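Local coordinates for unknown protein (Arabidopsis thaliana, PDB 2GM3) that binds AMP as a universal stress protein A-like protein, although its wider cellular role is not established, at residues M9-A14 and L128-R133. Sequence-based numbering, arbitrary orientation.
Sequences MVAVNA and LVVGSR. With AMP (adenosine monophosphate), chain G.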
# COMPACT_ATOMS: atom_id res chain seq x y z
N MSE A 9 4.90 5.73 6.90
CA MSE A 9 5.46 6.90 6.20
C MSE A 9 4.47 7.39 5.15
O MSE A 9 3.99 6.59 4.35
CB MSE A 9 6.77 6.56 5.53
CG MSE A 9 7.46 7.83 5.00
SE MSE A 9 9.30 7.54 4.52
CE MSE A 9 9.11 7.93 2.78
N VAL A 10 4.17 8.68 5.17
CA VAL A 10 3.16 9.26 4.26
C VAL A 10 3.84 10.37 3.50
O VAL A 10 4.30 11.31 4.09
CB VAL A 10 1.96 9.82 5.02
CG1 VAL A 10 0.97 10.41 4.05
CG2 VAL A 10 1.27 8.74 5.86
N ALA A 11 3.92 10.22 2.18
CA ALA A 11 4.62 11.14 1.34
C ALA A 11 3.62 12.22 0.94
O ALA A 11 2.61 11.93 0.29
CB ALA A 11 5.15 10.40 0.12
N VAL A 12 3.89 13.46 1.33
CA VAL A 12 2.93 14.56 1.12
C VAL A 12 3.54 15.65 0.27
O VAL A 12 4.74 15.98 0.38
CB VAL A 12 2.39 15.14 2.46
CG1 VAL A 12 1.71 14.04 3.32
CG2 VAL A 12 3.46 15.81 3.26
N ASN A 13 2.73 16.20 -0.63
CA ASN A 13 3.17 17.29 -1.48
C ASN A 13 2.07 18.34 -1.64
O ASN A 13 0.91 18.14 -1.22
CB ASN A 13 3.60 16.74 -2.82
CG ASN A 13 2.47 16.10 -3.58
OD1 ASN A 13 1.66 15.34 -3.02
ND2 ASN A 13 2.40 16.40 -4.86
N ALA A 14 2.45 19.46 -2.25
CA ALA A 14 1.58 20.61 -2.40
C ALA A 14 0.72 20.47 -3.65
O ALA A 14 1.14 19.85 -4.60
CB ALA A 14 2.42 21.90 -2.46
N LEU A 128 4.94 2.54 3.40
CA LEU A 128 4.87 3.85 2.75
C LEU A 128 3.49 4.04 2.14
O LEU A 128 3.00 3.18 1.40
CB LEU A 128 5.95 3.88 1.64
CG LEU A 128 6.01 5.04 0.66
CD1 LEU A 128 6.15 6.37 1.42
CD2 LEU A 128 7.11 4.87 -0.32
N VAL A 129 2.86 5.16 2.45
CA VAL A 129 1.63 5.56 1.79
C VAL A 129 1.92 6.71 0.81
O VAL A 129 2.51 7.73 1.19
CB VAL A 129 0.58 6.03 2.80
CG1 VAL A 129 -0.67 6.45 2.09
CG2 VAL A 129 0.26 4.95 3.84
N VAL A 130 1.51 6.53 -0.43
CA VAL A 130 1.58 7.57 -1.42
C VAL A 130 0.22 7.65 -2.04
O VAL A 130 -0.47 6.63 -2.19
CB VAL A 130 2.66 7.28 -2.54
CG1 VAL A 130 4.08 7.36 -1.95
CG2 VAL A 130 2.45 5.91 -3.18
N GLY A 131 -0.19 8.87 -2.36
CA GLY A 131 -1.33 9.10 -3.20
C GLY A 131 -0.90 8.74 -4.61
O GLY A 131 0.27 8.42 -4.84
N SER A 132 -1.83 8.78 -5.56
CA SER A 132 -1.53 8.50 -6.93
C SER A 132 -2.58 9.15 -7.81
O SER A 132 -3.76 9.11 -7.49
CB SER A 132 -1.51 6.99 -7.17
OG SER A 132 -1.51 6.73 -8.57
N ARG A 133 -2.14 9.77 -8.89
CA ARG A 133 -3.05 10.42 -9.79
C ARG A 133 -3.56 9.40 -10.76
O ARG A 133 -4.50 9.66 -11.48
CB ARG A 133 -2.36 11.58 -10.50
CG ARG A 133 -2.00 12.71 -9.54
CD ARG A 133 -1.09 13.70 -10.18
NE ARG A 133 0.23 13.15 -10.37
CZ ARG A 133 1.22 13.75 -11.05
NH1 ARG A 133 1.01 14.92 -11.66
NH2 ARG A 133 2.41 13.17 -11.15
P AMP G . 1.93 10.34 -8.69
O1P AMP G . 2.96 11.27 -9.03
O2P AMP G . 0.56 10.78 -9.04
O3P AMP G . 2.14 8.95 -9.04
O5' AMP G . 1.85 10.25 -7.10
C5' AMP G . 1.48 11.38 -6.35
C4' AMP G . 1.94 11.10 -4.94
O4' AMP G . 3.41 11.09 -4.85
C3' AMP G . 1.50 12.16 -3.97
O3' AMP G . 0.14 11.84 -3.56
C2' AMP G . 2.48 11.93 -2.83
O2' AMP G . 2.01 10.86 -2.02
C1' AMP G . 3.77 11.53 -3.55
N9 AMP G . 4.54 12.75 -3.84
C8 AMP G . 4.58 13.47 -4.98
N7 AMP G . 5.41 14.51 -4.82
C5 AMP G . 5.94 14.43 -3.60
C6 AMP G . 6.86 15.19 -2.86
N6 AMP G . 7.45 16.27 -3.34
N1 AMP G . 7.15 14.80 -1.62
C2 AMP G . 6.60 13.75 -1.06
N3 AMP G . 5.73 12.99 -1.71
C4 AMP G . 5.38 13.31 -2.97
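Strands 9-11 and 128-132 run parallel, their axes inclined by 21°, with M9 opposite L128 and V10 opposite V129. V129 N donates to M9 O (2.6 Å) and A11 N to V129 O (3.0 Å). On one face the selenomethionine M9 and L128 run side by side; with CG anti to the backbone N in M9 (chi1 -171°) and a bend at chi3, the terminal CE lies 3.6 Å from L128 CD1. On the other face V10 and V129 stand alongside each other more loosely, V10 CG2 facing V129 CB.

Beyond A11 the strands part, and AMP takes over the backbone pairing: its O2' donates to A11 O at 2.6 Å and accepts from G131 N at 3.0 Å, so the ribose bridges the split ends. A11 CB also lies 3.2 Å from adenine N3. N13 lays CB and ND2 on the imidazole part, while OD1, held by S24 OG, faces the ribose. R133 grips the phosphate by its edge: NE meets O2P at 2.7 Å in a nearly straight bond (170°), NH2 reaches O1P, and the backbone N of R133 adds a second bond to O2P.

Nucleotide binding at the C-terminal strand ends, with strand order 3-2-1-4-5, marks the Rossmann-like HUP fold. Strand 6-11 is central, between 46-54 and 127-132, and 158-162 lies outermost beyond 127-132; helix 112-123 covers the M9 and L128 face through I116.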